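Side-chain contacts in putative uncharacterized protein (Mycobacterium avium, PDB 2Z6V), which is a mycobacterial sulfotransferase of unassigned function that probably transfers a sulfuryl group from the nucleotide donor PAPS to an acceptor not yet identified: residues 119-124 against 368-373; 137-142 against 150-155; 179-182 against 188-191. All coordinates share one frame; numbering follows the deposited sequence.

Interaction 1: 119-124 against 368-373. With SO4 (sulfate ion), chain B.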
ATOM      1  N   THR A 119       3.124  10.917  -2.929  1.00 44.96           N
ATOM      2  CA  THR A 119       2.319  10.661  -4.119  1.00 45.91           C
ATOM      3  C   THR A 119       0.825  10.867  -3.933  1.00 45.36           C
ATOM      4  O   THR A 119       0.068  10.860  -4.901  1.00 47.24           O
ATOM      5  CB  THR A 119       2.531   9.209  -4.608  1.00 48.42           C
ATOM      6  OG1 THR A 119       1.925   8.290  -3.680  1.00 49.08           O
ATOM      7  CG2 THR A 119       4.025   8.901  -4.707  1.00 49.03           C
ATOM      8  N   THR A 120       0.399  11.040  -2.692  1.00 43.91           N
ATOM      9  CA  THR A 120      -1.013  11.229  -2.393  1.00 43.34           C
ATOM     10  C   THR A 120      -1.806  12.029  -3.437  1.00 40.28           C
ATOM     11  O   THR A 120      -2.831  11.554  -3.919  1.00 39.33           O
ATOM     12  CB  THR A 120      -1.192  11.886  -1.004  1.00 45.94           C
ATOM     13  OG1 THR A 120      -2.572  12.226  -0.814  1.00 49.26           O
ATOM     14  CG2 THR A 120      -0.324  13.142  -0.880  1.00 48.11           C
ATOM     15  N   VAL A 121      -1.332  13.223  -3.796  1.00 36.95           N
ATOM     16  CA  VAL A 121      -2.038  14.061  -4.773  1.00 35.01           C
ATOM     17  C   VAL A 121      -2.422  13.382  -6.087  1.00 34.62           C
ATOM     18  O   VAL A 121      -3.577  13.462  -6.520  1.00 35.13           O
ATOM     19  CB  VAL A 121      -1.239  15.342  -5.136  1.00 33.90           C
ATOM     20  CG1 VAL A 121      -1.908  16.053  -6.300  1.00 31.39           C
ATOM     21  CG2 VAL A 121      -1.183  16.285  -3.945  1.00 34.04           C
ATOM     22  N   ILE A 122      -1.466  12.725  -6.734  1.00 33.91           N
ATOM     23  CA  ILE A 122      -1.772  12.076  -7.999  1.00 33.15           C
ATOM     24  C   ILE A 122      -2.828  10.993  -7.868  1.00 32.53           C
ATOM     25  O   ILE A 122      -3.670  10.858  -8.754  1.00 33.55           O
ATOM     26  CB  ILE A 122      -0.533  11.452  -8.671  1.00 34.83           C
ATOM     27  CG1 ILE A 122      -0.897  11.071 -10.108  1.00 33.54           C
ATOM     28  CG2 ILE A 122      -0.066  10.214  -7.893  1.00 34.11           C
ATOM     29  CD1 ILE A 122       0.131  10.237 -10.795  1.00 39.38           C
ATOM     30  N   SER A 123      -2.786  10.219  -6.784  1.00 30.19           N
ATOM     31  CA  SER A 123      -3.778   9.166  -6.593  1.00 31.33           C
ATOM     32  C   SER A 123      -5.169   9.762  -6.645  1.00 31.65           C
ATOM     33  O   SER A 123      -6.045   9.214  -7.299  1.00 31.84           O
ATOM     34  CB  SER A 123      -3.600   8.446  -5.246  1.00 32.40           C
ATOM     35  OG  SER A 123      -2.539   7.513  -5.283  1.00 30.43           O
ATOM     36  N   TYR A 124      -5.366  10.885  -5.956  1.00 33.89           N
ATOM     37  CA  TYR A 124      -6.668  11.552  -5.928  1.00 35.79           C
ATOM     38  C   TYR A 124      -7.031  12.211  -7.245  1.00 35.44           C
ATOM     39  O   TYR A 124      -8.202  12.231  -7.622  1.00 37.49           O
ATOM     40  CB  TYR A 124      -6.739  12.603  -4.808  1.00 36.74           C
ATOM     41  CG  TYR A 124      -6.878  12.005  -3.425  1.00 39.26           C
ATOM     42  CD1 TYR A 124      -5.762  11.527  -2.737  1.00 40.93           C
ATOM     43  CD2 TYR A 124      -8.135  11.851  -2.833  1.00 38.81           C
ATOM     44  CE1 TYR A 124      -5.892  10.905  -1.501  1.00 42.67           C
ATOM     45  CE2 TYR A 124      -8.279  11.231  -1.594  1.00 40.49           C
ATOM     46  CZ  TYR A 124      -7.153  10.755  -0.938  1.00 43.71           C
ATOM     47  OH  TYR A 124      -7.281  10.085   0.259  1.00 48.18           O
ATOM     48  N   ASN A 368     -10.590  21.517  -9.345  1.00 45.41           N
ATOM     49  CA  ASN A 368     -11.472  21.732  -8.213  1.00 48.13           C
ATOM     50  C   ASN A 368     -10.928  21.017  -6.983  1.00 48.90           C
ATOM     51  O   ASN A 368     -11.059  21.516  -5.861  1.00 50.65           O
ATOM     52  CB  ASN A 368     -12.874  21.218  -8.521  1.00 51.12           C
ATOM     53  CG  ASN A 368     -13.714  21.063  -7.271  1.00 54.96           C
ATOM     54  OD1 ASN A 368     -13.914  22.018  -6.523  1.00 56.44           O
ATOM     55  ND2 ASN A 368     -14.204  19.848  -7.032  1.00 58.29           N
ATOM     56  N   TRP A 369     -10.321  19.850  -7.193  1.00 46.91           N
ATOM     57  CA  TRP A 369      -9.767  19.090  -6.085  1.00 44.78           C
ATOM     58  C   TRP A 369      -8.572  19.822  -5.488  1.00 45.61           C
ATOM     59  O   TRP A 369      -8.492  19.993  -4.275  1.00 47.23           O
ATOM     60  CB  TRP A 369      -9.332  17.693  -6.541  1.00 43.13           C
ATOM     61  CG  TRP A 369      -9.029  16.781  -5.389  1.00 39.35           C
ATOM     62  CD1 TRP A 369      -9.922  16.017  -4.689  1.00 38.59           C
ATOM     63  CD2 TRP A 369      -7.770  16.634  -4.724  1.00 37.72           C
ATOM     64  NE1 TRP A 369      -9.299  15.412  -3.624  1.00 36.30           N
ATOM     65  CE2 TRP A 369      -7.978  15.773  -3.621  1.00 37.38           C
ATOM     66  CE3 TRP A 369      -6.486  17.151  -4.949  1.00 38.42           C
ATOM     67  CZ2 TRP A 369      -6.949  15.417  -2.743  1.00 38.32           C
ATOM     68  CZ3 TRP A 369      -5.460  16.798  -4.077  1.00 39.56           C
ATOM     69  CH2 TRP A 369      -5.699  15.937  -2.985  1.00 40.70           C
ATOM     70  N   LEU A 370      -7.648  20.258  -6.338  1.00 45.71           N
ATOM     71  CA  LEU A 370      -6.452  20.968  -5.883  1.00 47.37           C
ATOM     72  C   LEU A 370      -6.774  22.263  -5.139  1.00 49.60           C
ATOM     73  O   LEU A 370      -6.085  22.638  -4.187  1.00 48.82           O
ATOM     74  CB  LEU A 370      -5.550  21.298  -7.073  1.00 45.03           C
ATOM     75  CG  LEU A 370      -4.771  20.147  -7.701  1.00 45.40           C
ATOM     76  CD1 LEU A 370      -4.244  20.561  -9.069  1.00 42.84           C
ATOM     77  CD2 LEU A 370      -3.638  19.746  -6.763  1.00 43.28           C
ATOM     78  N   ALA A 371      -7.821  22.946  -5.590  1.00 51.99           N
ATOM     79  CA  ALA A 371      -8.235  24.198  -4.980  1.00 54.35           C
ATOM     80  C   ALA A 371      -8.676  23.963  -3.545  1.00 56.83           C
ATOM     81  O   ALA A 371      -8.416  24.783  -2.663  1.00 56.78           O
ATOM     82  CB  ALA A 371      -9.375  24.808  -5.778  1.00 53.58           C
ATOM     83  N   HIS A 372      -9.340  22.833  -3.317  1.00 58.68           N
ATOM     84  CA  HIS A 372      -9.840  22.494  -1.991  1.00 59.50           C
ATOM     85  C   HIS A 372      -8.865  21.669  -1.163  1.00 58.14           C
ATOM     86  O   HIS A 372      -9.178  21.270  -0.047  1.00 56.84           O
ATOM     87  CB  HIS A 372     -11.171  21.755  -2.121  1.00 62.44           C
ATOM     88  CG  HIS A 372     -12.256  22.581  -2.738  1.00 67.68           C
ATOM     89  ND1 HIS A 372     -13.521  22.089  -2.981  1.00 69.55           N
ATOM     90  CD2 HIS A 372     -12.267  23.871  -3.154  1.00 68.75           C
ATOM     91  CE1 HIS A 372     -14.265  23.040  -3.519  1.00 71.00           C
ATOM     92  NE2 HIS A 372     -13.528  24.131  -3.634  1.00 71.59           N
ATOM     93  N   HIS A 373      -7.683  21.414  -1.706  1.00 57.79           N
ATOM     94  CA  HIS A 373      -6.695  20.644  -0.969  1.00 58.14           C
ATOM     95  C   HIS A 373      -5.295  21.207  -1.162  1.00 61.43           C
ATOM     96  O   HIS A 373      -4.466  20.628  -1.868  1.00 60.68           O
ATOM     97  CB  HIS A 373      -6.734  19.172  -1.392  1.00 53.55           C
ATOM     98  CG  HIS A 373      -8.048  18.502  -1.132  1.00 49.56           C
ATOM     99  ND1 HIS A 373      -9.102  18.557  -2.019  1.00 48.12           N
ATOM    100  CD2 HIS A 373      -8.486  17.779  -0.073  1.00 47.35           C
ATOM    101  CE1 HIS A 373     -10.131  17.895  -1.520  1.00 47.07           C
ATOM    102  NE2 HIS A 373      -9.784  17.414  -0.340  1.00 47.42           N
TER
HETATM  103  S   SO4 B 395       3.095   8.995   0.477  1.00 99.80           S
HETATM  104  O1  SO4 B 395       4.091   9.884   1.111  1.00 99.02           O
HETATM  105  O2  SO4 B 395       3.766   7.816  -0.112  1.00 98.91           O
HETATM  106  O3  SO4 B 395       2.123   8.555   1.495  1.00 99.70           O
HETATM  107  O4  SO4 B 395       2.382   9.731  -0.581  1.00 99.75           O
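The side chain of Tyr124 lies over the indole of Trp369, covering its six-membered ring mainly with CB and the ring atom CG rather than with the whole phenol. Tyr124 CB stands 3.8 Å from the centroid of that ring, 25° off the normal, a CH-pi contact over the face. Tyr124 CG comes 3.5 Å from Trp369 CZ2. The two aromatic planes are tilted by 20°, and their centroids are 5.2 Å apart, an offset that leaves little of one ring above the other. On the opposite face of the indole lies the imidazole of His373, whose ND1 donates to Trp369 O over 2.7 Å; Trp369 is thereby held between Tyr124 and its own helix end. With CG anti to the backbone N (chi1 -168°), Trp369 reaches across from helix 360-371 to helix 120-126. Beside it a smaller apolar contact joins Val121 CG1 to Leu370 CD2 at 4.1 Å, the two side chains meeting at about a right angle. Helix 120-126 follows the phosphosulfate-binding loop that comes after strand 109-113, the P-loop-like element of sulfotransferases. A sulfate sits in this loop: Thr120 N donates to SO4 O4 at 3.2 Å, and Thr119 N makes a weak bond to the same oxygen. Gly118 N is a further donor to the ion, which probably marks the place of a phosphate of the donor nucleotide. Thr119 OG1 adds a weak bond to O4 and is also hydrogen-bonded to Lys248 NZ. Leu370 continues onto Pro343 and Met344 of helix 343-353.

Interaction 2: 137-142 against 150-155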
ATOM      1  N   HIS A 137     -10.435   2.420   0.054  1.00 25.55           N
ATOM      2  CA  HIS A 137     -10.195   1.753   1.320  1.00 27.33           C
ATOM      3  C   HIS A 137     -11.326   0.844   1.815  1.00 28.03           C
ATOM      4  O   HIS A 137     -11.051  -0.242   2.347  1.00 28.07           O
ATOM      5  CB  HIS A 137      -9.852   2.764   2.414  1.00 31.35           C
ATOM      6  CG  HIS A 137      -9.492   2.122   3.717  1.00 37.68           C
ATOM      7  ND1 HIS A 137      -8.399   1.288   3.854  1.00 38.32           N
ATOM      8  CD2 HIS A 137     -10.126   2.115   4.914  1.00 37.77           C
ATOM      9  CE1 HIS A 137      -8.383   0.790   5.078  1.00 41.58           C
ATOM     10  NE2 HIS A 137      -9.420   1.276   5.742  1.00 41.41           N
ATOM     11  N   TRP A 138     -12.585   1.251   1.647  1.00 26.09           N
ATOM     12  CA  TRP A 138     -13.663   0.402   2.128  1.00 24.88           C
ATOM     13  C   TRP A 138     -13.727  -0.926   1.388  1.00 27.11           C
ATOM     14  O   TRP A 138     -14.258  -1.904   1.912  1.00 28.04           O
ATOM     15  CB  TRP A 138     -15.022   1.111   2.068  1.00 23.14           C
ATOM     16  CG  TRP A 138     -15.690   1.221   0.723  1.00 25.52           C
ATOM     17  CD1 TRP A 138     -15.600   2.264  -0.165  1.00 24.87           C
ATOM     18  CD2 TRP A 138     -16.630   0.296   0.157  1.00 23.68           C
ATOM     19  NE1 TRP A 138     -16.434   2.046  -1.237  1.00 25.11           N
ATOM     20  CE2 TRP A 138     -17.077   0.848  -1.066  1.00 24.21           C
ATOM     21  CE3 TRP A 138     -17.139  -0.944   0.565  1.00 25.03           C
ATOM     22  CZ2 TRP A 138     -18.014   0.203  -1.883  1.00 26.58           C
ATOM     23  CZ3 TRP A 138     -18.077  -1.590  -0.251  1.00 24.98           C
ATOM     24  CH2 TRP A 138     -18.503  -1.012  -1.460  1.00 26.14           C
ATOM     25  N   GLN A 139     -13.172  -0.968   0.179  1.00 27.49           N
ATOM     26  CA  GLN A 139     -13.172  -2.199  -0.604  1.00 27.79           C
ATOM     27  C   GLN A 139     -12.086  -3.146  -0.108  1.00 27.91           C
ATOM     28  O   GLN A 139     -11.993  -4.295  -0.549  1.00 27.69           O
ATOM     29  CB  GLN A 139     -12.982  -1.890  -2.090  1.00 26.10           C
ATOM     30  CG  GLN A 139     -14.077  -1.002  -2.640  1.00 27.53           C
ATOM     31  CD  GLN A 139     -13.823  -0.593  -4.065  1.00 29.91           C
ATOM     32  OE1 GLN A 139     -12.699  -0.224  -4.425  1.00 32.25           O
ATOM     33  NE2 GLN A 139     -14.866  -0.647  -4.892  1.00 28.30           N
ATOM     34  N   CYS A 140     -11.263  -2.657   0.814  1.00 27.37           N
ATOM     35  CA  CYS A 140     -10.218  -3.479   1.394  1.00 27.61           C
ATOM     36  C   CYS A 140     -10.636  -3.924   2.795  1.00 28.20           C
ATOM     37  O   CYS A 140      -9.882  -4.593   3.497  1.00 31.37           O
ATOM     38  CB  CYS A 140      -8.906  -2.709   1.434  1.00 29.38           C
ATOM     39  SG  CYS A 140      -8.203  -2.479  -0.211  1.00 29.88           S
ATOM     40  N   VAL A 141     -11.848  -3.547   3.186  1.00 26.86           N
ATOM     41  CA  VAL A 141     -12.406  -3.921   4.473  1.00 26.51           C
ATOM     42  C   VAL A 141     -13.600  -4.851   4.223  1.00 27.08           C
ATOM     43  O   VAL A 141     -13.689  -5.934   4.803  1.00 27.04           O
ATOM     44  CB  VAL A 141     -12.873  -2.675   5.269  1.00 27.25           C
ATOM     45  CG1 VAL A 141     -13.638  -3.096   6.530  1.00 20.15           C
ATOM     46  CG2 VAL A 141     -11.666  -1.841   5.648  1.00 25.30           C
ATOM     47  N   HIS A 142     -14.507  -4.425   3.351  1.00 26.75           N
ATOM     48  CA  HIS A 142     -15.687  -5.222   3.011  1.00 28.53           C
ATOM     49  C   HIS A 142     -15.853  -5.312   1.493  1.00 28.35           C
ATOM     50  O   HIS A 142     -16.752  -4.694   0.925  1.00 28.95           O
ATOM     51  CB  HIS A 142     -16.936  -4.597   3.624  1.00 26.73           C
ATOM     52  CG  HIS A 142     -16.882  -4.490   5.114  1.00 31.19           C
ATOM     53  ND1 HIS A 142     -16.517  -5.548   5.921  1.00 31.46           N
ATOM     54  CD2 HIS A 142     -17.164  -3.460   5.946  1.00 30.86           C
ATOM     55  CE1 HIS A 142     -16.578  -5.173   7.186  1.00 29.71           C
ATOM     56  NE2 HIS A 142     -16.968  -3.911   7.229  1.00 30.09           N
ATOM     57  N   GLU A 150     -22.020   4.028  -9.559  1.00 29.83           N
ATOM     58  CA  GLU A 150     -22.755   5.131  -8.943  1.00 31.05           C
ATOM     59  C   GLU A 150     -22.697   5.180  -7.413  1.00 29.56           C
ATOM     60  O   GLU A 150     -22.880   6.245  -6.822  1.00 28.22           O
ATOM     61  CB  GLU A 150     -24.229   5.091  -9.363  1.00 32.98           C
ATOM     62  CG  GLU A 150     -24.486   5.162 -10.858  1.00 39.39           C
ATOM     63  CD  GLU A 150     -24.081   3.894 -11.613  1.00 43.92           C
ATOM     64  OE1 GLU A 150     -24.473   2.780 -11.190  1.00 45.39           O
ATOM     65  OE2 GLU A 150     -23.383   4.017 -12.644  1.00 45.85           O
ATOM     66  N   THR A 151     -22.448   4.038  -6.774  1.00 26.63           N
ATOM     67  CA  THR A 151     -22.423   3.987  -5.318  1.00 24.13           C
ATOM     68  C   THR A 151     -21.057   3.702  -4.671  1.00 24.51           C
ATOM     69  O   THR A 151     -20.976   3.399  -3.481  1.00 23.86           O
ATOM     70  CB  THR A 151     -23.452   2.942  -4.810  1.00 25.70           C
ATOM     71  OG1 THR A 151     -23.101   1.641  -5.300  1.00 25.76           O
ATOM     72  CG2 THR A 151     -24.857   3.285  -5.305  1.00 24.70           C
ATOM     73  N   LEU A 152     -19.979   3.813  -5.436  1.00 25.96           N
ATOM     74  CA  LEU A 152     -18.658   3.547  -4.882  1.00 28.33           C
ATOM     75  C   LEU A 152     -18.356   4.410  -3.658  1.00 30.21           C
ATOM     76  O   LEU A 152     -17.517   4.053  -2.827  1.00 29.24           O
ATOM     77  CB  LEU A 152     -17.580   3.755  -5.945  1.00 28.06           C
ATOM     78  CG  LEU A 152     -17.623   2.774  -7.120  1.00 31.60           C
ATOM     79  CD1 LEU A 152     -16.499   3.107  -8.088  1.00 30.60           C
ATOM     80  CD2 LEU A 152     -17.493   1.335  -6.618  1.00 29.53           C
ATOM     81  N   ARG A 153     -19.046   5.540  -3.541  1.00 31.69           N
ATOM     82  CA  ARG A 153     -18.821   6.422  -2.405  1.00 32.98           C
ATOM     83  C   ARG A 153     -20.022   6.561  -1.471  1.00 32.23           C
ATOM     84  O   ARG A 153     -19.915   7.209  -0.428  1.00 33.56           O
ATOM     85  CB  ARG A 153     -18.387   7.808  -2.890  1.00 35.56           C
ATOM     86  CG  ARG A 153     -17.176   7.808  -3.829  1.00 40.67           C
ATOM     87  CD  ARG A 153     -16.742   9.238  -4.104  1.00 46.27           C
ATOM     88  NE  ARG A 153     -15.900   9.406  -5.293  1.00 53.78           N
ATOM     89  CZ  ARG A 153     -14.702   8.846  -5.478  1.00 56.42           C
ATOM     90  NH1 ARG A 153     -14.039   9.088  -6.601  1.00 57.51           N
ATOM     91  NH2 ARG A 153     -14.165   8.045  -4.560  1.00 54.86           N
ATOM     92  N   THR A 154     -21.152   5.947  -1.824  1.00 29.66           N
ATOM     93  CA  THR A 154     -22.345   6.038  -0.981  1.00 28.94           C
ATOM     94  C   THR A 154     -22.865   4.702  -0.465  1.00 29.39           C
ATOM     95  O   THR A 154     -23.898   4.640   0.215  1.00 26.75           O
ATOM     96  CB  THR A 154     -23.494   6.753  -1.704  1.00 28.22           C
ATOM     97  OG1 THR A 154     -23.799   6.063  -2.923  1.00 26.24           O
ATOM     98  CG2 THR A 154     -23.106   8.195  -1.996  1.00 25.29           C
ATOM     99  N   ASP A 155     -22.148   3.633  -0.787  1.00 28.82           N
ATOM    100  CA  ASP A 155     -22.540   2.310  -0.339  1.00 28.91           C
ATOM    101  C   ASP A 155     -22.540   2.294   1.193  1.00 30.50           C
ATOM    102  O   ASP A 155     -21.597   2.776   1.834  1.00 31.18           O
ATOM    103  CB  ASP A 155     -21.566   1.272  -0.895  1.00 27.70           C
ATOM    104  CG  ASP A 155     -21.969  -0.145  -0.558  1.00 28.10           C
ATOM    105  OD1 ASP A 155     -21.768  -0.568   0.607  1.00 25.01           O
ATOM    106  OD2 ASP A 155     -22.496  -0.829  -1.467  1.00 25.46           O
TER
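Trp138 carries CG between its backbone N and carbonyl carbon (chi1 77°), a torsion that swings the indole across to 150-155, while Asp155, its CG anti to the backbone N, lays its carboxylate by the far end of the same ring system. The one hydrogen bond between the segments runs from Trp138 NE1 to Leu152 O, 2.8 Å long with an angle of 148° at the hydrogen. The oxygen lies at the indole edge, somewhat tilted from its plane, and the bond gives the buried N-H a main-chain acceptor. Farther along the ring, Trp138 CH2 is 3.7 Å from Asp155 CG, with carboxylate and indole planes 17° apart. Both segments belong to the long connection from strand 132-134, an outermost strand of the parallel sheet, to helix 156-166. Asp155 is the N-cap of that helix, its side chain capping a backbone N, and its OD1 also forms a salt bridge with Arg157. The indole also packs on Arg157 and Cys158 in the first turn. Gln139 CG sits 3.8 Å above the plane of the Trp138 ring, over its centre. From there the chain extends to bring NE2 within 3.7 Å of Leu152 CD2, while OE1 accepts from Leu136 N. Trp138 O takes two backbone bonds, from Val141 N and His142 N, which close the turn at the C-terminal end of the 3-10 segment 137-140.

Interaction 3: 179-182 against 188-191. With PLM (palmitic acid), chain C.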
ATOM      1  N   LEU A 179      -3.803   8.421  10.868  1.00113.31           N
ATOM      2  CA  LEU A 179      -4.166   7.424   9.867  1.00111.82           C
ATOM      3  C   LEU A 179      -5.669   7.245   9.648  1.00110.26           C
ATOM      4  O   LEU A 179      -6.149   6.116   9.528  1.00110.32           O
ATOM      5  CB  LEU A 179      -3.541   6.061  10.199  1.00112.14           C
ATOM      6  CG  LEU A 179      -2.151   5.774   9.620  1.00112.46           C
ATOM      7  CD1 LEU A 179      -1.723   4.364   9.994  1.00112.19           C
ATOM      8  CD2 LEU A 179      -2.177   5.943   8.104  1.00112.01           C
ATOM      9  N   PRO A 180      -6.439   8.349   9.613  1.00108.31           N
ATOM     10  CA  PRO A 180      -7.877   8.169   9.390  1.00106.25           C
ATOM     11  C   PRO A 180      -8.125   7.755   7.935  1.00103.87           C
ATOM     12  O   PRO A 180      -8.990   8.319   7.261  1.00104.67           O
ATOM     13  CB  PRO A 180      -8.451   9.554   9.701  1.00106.30           C
ATOM     14  CG  PRO A 180      -7.495  10.093  10.718  1.00107.38           C
ATOM     15  CD  PRO A 180      -6.161   9.704  10.122  1.00108.09           C
ATOM     16  N   HIS A 181      -7.351   6.774   7.467  1.00100.28           N
ATOM     17  CA  HIS A 181      -7.442   6.258   6.099  1.00 96.65           C
ATOM     18  C   HIS A 181      -8.819   6.410   5.473  1.00 93.96           C
ATOM     19  O   HIS A 181      -9.772   5.767   5.908  1.00 93.51           O
ATOM     20  CB  HIS A 181      -7.032   4.779   6.060  1.00 95.83           C
ATOM     21  CG  HIS A 181      -5.622   4.554   5.609  1.00 95.60           C
ATOM     22  ND1 HIS A 181      -5.195   4.842   4.330  1.00 96.11           N
ATOM     23  CD2 HIS A 181      -4.536   4.086   6.270  1.00 95.33           C
ATOM     24  CE1 HIS A 181      -3.909   4.562   4.223  1.00 96.10           C
ATOM     25  NE2 HIS A 181      -3.484   4.101   5.387  1.00 95.25           N
ATOM     26  N   TRP A 182      -8.909   7.262   4.451  1.00 91.38           N
ATOM     27  CA  TRP A 182     -10.161   7.511   3.743  1.00 89.22           C
ATOM     28  C   TRP A 182     -10.225   8.881   3.074  1.00 89.21           C
ATOM     29  O   TRP A 182     -10.511   8.991   1.878  1.00 87.49           O
ATOM     30  CB  TRP A 182     -11.346   7.396   4.701  1.00 87.70           C
ATOM     31  CG  TRP A 182     -12.422   6.469   4.240  1.00 85.77           C
ATOM     32  CD1 TRP A 182     -13.590   6.195   4.886  1.00 86.13           C
ATOM     33  CD2 TRP A 182     -12.438   5.693   3.041  1.00 84.48           C
ATOM     34  NE1 TRP A 182     -14.335   5.300   4.166  1.00 84.67           N
ATOM     35  CE2 TRP A 182     -13.650   4.974   3.027  1.00 83.75           C
ATOM     36  CE3 TRP A 182     -11.549   5.532   1.977  1.00 85.25           C
ATOM     37  CZ2 TRP A 182     -13.995   4.111   1.993  1.00 83.34           C
ATOM     38  CZ3 TRP A 182     -11.895   4.670   0.948  1.00 86.33           C
ATOM     39  CH2 TRP A 182     -13.107   3.971   0.965  1.00 83.67           C
ATOM     40  N   PRO A 188      -8.854   6.577  -2.547  1.00 29.82           N
ATOM     41  CA  PRO A 188      -7.877   5.583  -2.991  1.00 30.33           C
ATOM     42  C   PRO A 188      -6.997   5.066  -1.853  1.00 31.10           C
ATOM     43  O   PRO A 188      -6.665   5.809  -0.934  1.00 33.95           O
ATOM     44  CB  PRO A 188      -7.070   6.350  -4.034  1.00 29.77           C
ATOM     45  CG  PRO A 188      -8.084   7.301  -4.611  1.00 29.44           C
ATOM     46  CD  PRO A 188      -8.772   7.800  -3.364  1.00 28.85           C
ATOM     47  N   THR A 189      -6.629   3.791  -1.920  1.00 31.50           N
ATOM     48  CA  THR A 189      -5.759   3.183  -0.917  1.00 30.58           C
ATOM     49  C   THR A 189      -4.728   2.341  -1.671  1.00 30.94           C
ATOM     50  O   THR A 189      -4.807   2.218  -2.893  1.00 30.67           O
ATOM     51  CB  THR A 189      -6.556   2.279   0.061  1.00 31.57           C
ATOM     52  OG1 THR A 189      -5.745   1.988   1.211  1.00 32.81           O
ATOM     53  CG2 THR A 189      -6.956   0.965  -0.616  1.00 29.54           C
ATOM     54  N   GLU A 190      -3.759   1.778  -0.954  1.00 31.26           N
ATOM     55  CA  GLU A 190      -2.729   0.949  -1.582  1.00 32.00           C
ATOM     56  C   GLU A 190      -3.149  -0.499  -1.797  1.00 29.35           C
ATOM     57  O   GLU A 190      -4.014  -1.018  -1.092  1.00 27.51           O
ATOM     58  CB  GLU A 190      -1.443   0.951  -0.758  1.00 34.17           C
ATOM     59  CG  GLU A 190      -0.620   2.178  -0.947  1.00 40.86           C
ATOM     60  CD  GLU A 190      -0.805   3.175   0.162  1.00 46.97           C
ATOM     61  OE1 GLU A 190      -1.963   3.379   0.613  1.00 48.55           O
ATOM     62  OE2 GLU A 190       0.223   3.766   0.570  1.00 52.42           O
ATOM     63  N   ASP A 191      -2.518  -1.146  -2.771  1.00 27.63           N
ATOM     64  CA  ASP A 191      -2.818  -2.533  -3.067  1.00 28.31           C
ATOM     65  C   ASP A 191      -2.329  -3.374  -1.901  1.00 28.15           C
ATOM     66  O   ASP A 191      -2.609  -4.573  -1.820  1.00 29.40           O
ATOM     67  CB  ASP A 191      -2.133  -2.978  -4.359  1.00 29.33           C
ATOM     68  CG  ASP A 191      -2.591  -2.183  -5.568  1.00 33.18           C
ATOM     69  OD1 ASP A 191      -3.779  -1.792  -5.604  1.00 34.67           O
ATOM     70  OD2 ASP A 191      -1.770  -1.956  -6.486  1.00 33.26           O
TER
HETATM   71  C1  PLM C 700       7.211  -2.255   7.182  1.00 68.21           C
HETATM   72  O1  PLM C 700       8.311  -2.768   7.480  1.00 68.45           O
HETATM   73  O2  PLM C 700       6.086  -2.746   7.417  1.00 69.19           O
HETATM   74  C2  PLM C 700       7.231  -0.903   6.463  1.00 65.87           C
HETATM   75  C3  PLM C 700       8.192  -0.922   5.273  1.00 62.02           C
HETATM   76  C4  PLM C 700       8.137   0.370   4.455  1.00 61.68           C
HETATM   77  C5  PLM C 700       6.743   0.609   3.869  1.00 58.54           C
HETATM   78  C6  PLM C 700       5.789   1.219   4.897  1.00 59.44           C
HETATM   79  C7  PLM C 700       4.348   1.150   4.390  1.00 57.86           C
HETATM   80  C8  PLM C 700       3.820  -0.284   4.456  1.00 58.29           C
HETATM   81  C9  PLM C 700       2.976  -0.592   3.219  1.00 58.87           C
HETATM   82  CA  PLM C 700       1.897   0.470   2.998  1.00 60.30           C
HETATM   83  CB  PLM C 700       1.393   0.461   1.552  1.00 56.70           C
HETATM   84  CC  PLM C 700       2.569   0.637   0.591  1.00 55.57           C
HETATM   85  CD  PLM C 700       3.316  -0.684   0.393  1.00 57.27           C
HETATM   86  CE  PLM C 700       4.747  -0.475  -0.109  1.00 52.86           C
HETATM   87  CF  PLM C 700       5.576   0.251   0.952  1.00 53.76           C
HETATM   88  CG  PLM C 700       7.048   0.353   0.552  1.00 50.34           C
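The imidazole of His181 comes near the oxygens of Thr189 and Glu190 without a hydrogen bond. His181 ND1 is 4.3 Å from Thr189 OG1, and His181 CE1 is equally far, 4.3 Å, from Glu190 OE1; both oxygens approach the imidazole obliquely. His181 NE2 and Glu190 OE1 are 5.1 Å apart, too far for a salt bridge. Thr189 points its CB toward 179-182, and with OG1 anti to the backbone N (chi1 -165°) that hydroxyl is the Thr189 atom nearest the imidazole. The two segments bury only 116 Å² between them; both also have partners outside the pair.

Ring contacts supply part of that surrounding. The His181 imidazole meets that of His137 with planes at about 20°, while the indole of Trp182 meets Trp138 at about 65° and also packs on Cys158, Leu162 and Gln165 of helix 156-166, though the model crowds Trp182 here and its exact placement is doubtful. The two segments are parts of one irregular connection, between helix 156-166 and helix 192-195, in the sulfotransferase domain. Backbone bonds tie the second segment to its neighbours there: Thr189 pairs with Leu135, just past strand 132-134, and Asp191 with Lys248 at the end of strand 244-248. Asp191 OD2 is also hydrogen-bonded to His252 NE2.

Apolar contact is made with a ligand. The Glu190 chain bends at chi2 (100°) and lies against the bound palmitic acid, its CG 3.6 Å and its CB 3.7 Å from the ligand atom CB. Glu190 OE2 touches the same methylene at 3.6 Å, so a carboxylate oxygen borders the hydrocarbon chain. A sulfate lies about 5 Å from the Glu190 side chain, so Glu190 is close to both the lipid and the probable donor site, consistent with the lipid occupying an acceptor pocket.

From the N terminus, the chain first passes 119-124, at the start of helix 120-126, whose partner 368-373 comes only after the other four strands of the sheet have been laid down; interaction 1 therefore spans a loop of 243 residues. Interactions 2 and 3 both fall within that span and follow one another without crossing. Interaction 2 closes a short loop between strand 132-134 and helix 156-166, and interaction 3 another between helix 156-166 and helix 192-195. These two touch where Cys140 meets Thr189. Interaction 3 also touches interaction 1, through Tyr124 and Pro188, and so bridges the other two, whose centres are 20 Å apart.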